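Local coordinates for tryptophan synthase alpha chain (PDB 3THA), which probably cleaves indoleglycerol phosphate to indole and glyceraldehyde 3-phosphate, the alpha-subunit step in the final stage of tryptophan synthesis, at residues D213-R216 and M217-V220. Sequence-based numbering, arbitrary orientation.
Sequences DVKR and MRKV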
ATOM      1  N   ASP B 213      11.779  21.501   2.700  1.00 88.56           N
ATOM      2  CA  ASP B 213      10.533  20.835   2.302  1.00 85.85           C
ATOM      3  C   ASP B 213       9.711  20.596   3.574  1.00 83.10           C
ATOM      4  O   ASP B 213       8.513  20.429   3.508  1.00 80.78           O
ATOM      5  CB  ASP B 213      10.911  19.459   1.717  1.00 85.03           C
ATOM      6  CG  ASP B 213      10.057  19.012   0.521  1.00 84.11           C
ATOM      7  OD1 ASP B 213       9.693  19.805  -0.361  1.00 85.76           O
ATOM      8  OD2 ASP B 213       9.815  17.795   0.427  1.00 83.28           O
ATOM      9  N   VAL B 214      10.365  20.530   4.731  1.00 82.67           N
ATOM     10  CA  VAL B 214       9.609  20.391   5.966  1.00 80.33           C
ATOM     11  C   VAL B 214       9.445  21.729   6.646  1.00 81.84           C
ATOM     12  O   VAL B 214       8.451  21.943   7.328  1.00 80.71           O
ATOM     13  CB  VAL B 214      10.144  19.288   6.947  1.00 78.32           C
ATOM     14  CG1 VAL B 214      11.012  18.304   6.230  1.00 77.92           C
ATOM     15  CG2 VAL B 214      10.835  19.880   8.161  1.00 78.58           C
ATOM     16  N   LYS B 215      10.391  22.639   6.435  1.00 84.78           N
ATOM     17  CA  LYS B 215      10.271  23.959   7.040  1.00 87.13           C
ATOM     18  C   LYS B 215       9.123  24.752   6.394  1.00 88.00           C
ATOM     19  O   LYS B 215       8.651  25.746   6.960  1.00 89.32           O
ATOM     20  CB  LYS B 215      11.602  24.718   7.037  1.00 90.55           C
ATOM     21  CG  LYS B 215      12.441  24.500   8.307  1.00 90.64           C
ATOM     22  CD  LYS B 215      13.789  25.232   8.247  1.00 95.38           C
ATOM     23  CE  LYS B 215      14.445  25.260   9.639  1.00 96.13           C
ATOM     24  NZ  LYS B 215      15.944  25.123   9.652  1.00 97.79           N
ATOM     25  N   ARG B 216       8.648  24.284   5.240  1.00 86.95           N
ATOM     26  CA  ARG B 216       7.531  24.948   4.576  1.00 87.84           C
ATOM     27  C   ARG B 216       6.178  24.364   4.997  1.00 84.31           C
ATOM     28  O   ARG B 216       5.246  25.096   5.325  1.00 84.02           O
ATOM     29  CB  ARG B 216       7.710  24.985   3.047  1.00 89.68           C
ATOM     30  CG  ARG B 216       7.374  23.709   2.287  1.00 89.28           C
ATOM     31  CD  ARG B 216       7.081  24.026   0.811  1.00 95.63           C
ATOM     32  NE  ARG B 216       8.275  24.412   0.055  1.00101.08           N
ATOM     33  CZ  ARG B 216       8.820  23.665  -0.902  1.00104.39           C
ATOM     34  NH1 ARG B 216       8.262  22.499  -1.243  1.00103.44           N
ATOM     35  NH2 ARG B 216       9.917  24.079  -1.524  1.00107.49           N
HETATM   36  N   MSE B 217       6.096  23.043   5.018  1.00 81.48           N
HETATM   37  CA  MSE B 217       4.937  22.362   5.565  1.00 78.70           C
HETATM   38  C   MSE B 217       4.681  22.786   7.010  1.00 78.08           C
HETATM   39  O   MSE B 217       3.551  22.663   7.501  1.00 76.16           O
HETATM   40  CB  MSE B 217       5.141  20.854   5.490  1.00 76.63           C
HETATM   41  CG  MSE B 217       5.019  20.281   4.094  1.00 78.57           C
HETATM   42 SE   MSE B 217       3.173  20.390   3.400  0.65 79.77          SE
HETATM   43  CE  MSE B 217       3.569  19.803   1.562  1.00 79.65           C
ATOM     44  N   ARG B 218       5.729  23.291   7.674  1.00 79.11           N
ATOM     45  CA  ARG B 218       5.633  23.751   9.060  1.00 79.18           C
ATOM     46  C   ARG B 218       4.742  24.975   9.243  1.00 80.16           C
ATOM     47  O   ARG B 218       4.250  25.216  10.346  1.00 79.85           O
ATOM     48  CB  ARG B 218       7.011  24.042   9.655  1.00 81.12           C
ATOM     49  CG  ARG B 218       7.731  22.816  10.210  1.00 79.75           C
ATOM     50  CD  ARG B 218       8.965  23.186  11.051  1.00 82.13           C
ATOM     51  NE  ARG B 218       9.467  21.988  11.708  1.00 81.09           N
ATOM     52  CZ  ARG B 218      10.698  21.503  11.607  1.00 80.80           C
ATOM     53  NH1 ARG B 218      11.643  22.138  10.904  1.00 81.46           N
ATOM     54  NH2 ARG B 218      10.975  20.374  12.245  1.00 77.82           N
ATOM     55  N   LYS B 219       4.530  25.743   8.180  1.00 81.15           N
ATOM     56  CA  LYS B 219       3.614  26.882   8.284  1.00 82.38           C
ATOM     57  C   LYS B 219       2.250  26.589   7.689  1.00 80.06           C
ATOM     58  O   LYS B 219       1.464  27.497   7.428  1.00 81.06           O
ATOM     59  CB  LYS B 219       4.209  28.175   7.701  1.00 86.28           C
ATOM     60  CG  LYS B 219       5.064  28.036   6.449  1.00 88.66           C
ATOM     61  CD  LYS B 219       6.344  28.844   6.654  1.00 92.70           C
ATOM     62  CE  LYS B 219       7.341  28.676   5.521  1.00 95.14           C
ATOM     63  NZ  LYS B 219       8.737  29.051   5.954  1.00 98.16           N
ATOM     64  N   VAL B 220       1.974  25.310   7.485  1.00 76.39           N
ATOM     65  CA  VAL B 220       0.738  24.916   6.846  1.00 74.03           C
ATOM     66  C   VAL B 220      -0.226  24.519   7.943  1.00 72.11           C
ATOM     67  O   VAL B 220      -1.358  24.971   7.952  1.00 72.26           O
ATOM     68  CB  VAL B 220       0.979  23.781   5.826  1.00 72.52           C
ATOM     69  CG1 VAL B 220      -0.306  23.075   5.472  1.00 70.63           C
ATOM     70  CG2 VAL B 220       1.648  24.337   4.579  1.00 73.81           C
TER
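Arg218 reaches back along the chain to lie beside Val214, both side chains pointing the same way. Extended from CG to NE, it carries the guanidinium out beside the valine: Val214 CG2 sits over one face, off-centre toward the rim, 3.6 Å from Arg218 NH1. Lys215 CG meets the same NH1 at the edge of the group, also at 3.6 Å. Arg218 N gives Val214 O a weak, bent hydrogen bond of 3.1 Å. Lys219 N bonds Arg216 O at 3.0 Å, a nearly straight i to i+3 link. In Arg216, CG lies between the backbone N and the carbonyl carbon (chi1 79°), 3.1 Å from Met217 N. Beyond a bend at chi3, Arg216 NH1 pairs with Asp213 OD1 at 3.2 Å through charge alone, while Asp213 OD2 accepts a hydrogen bond from Gln209 N. Met217, present as selenomethionine, has CG beside its backbone N (chi1 -73°), 3.5 Å from Asp213 O; the bend at chi2 (-68°) turns the selenium end toward Leu187 of helix 180-195 and Val204 and Val224 of the barrel strands. One face and one edge of the Arg218 guanidinium thus meet aliphatic carbons, while NH2 bonds Asn16 OD1 of strand 15-21: nonpolar and polar contacts together hold the charged group against this TIM barrel.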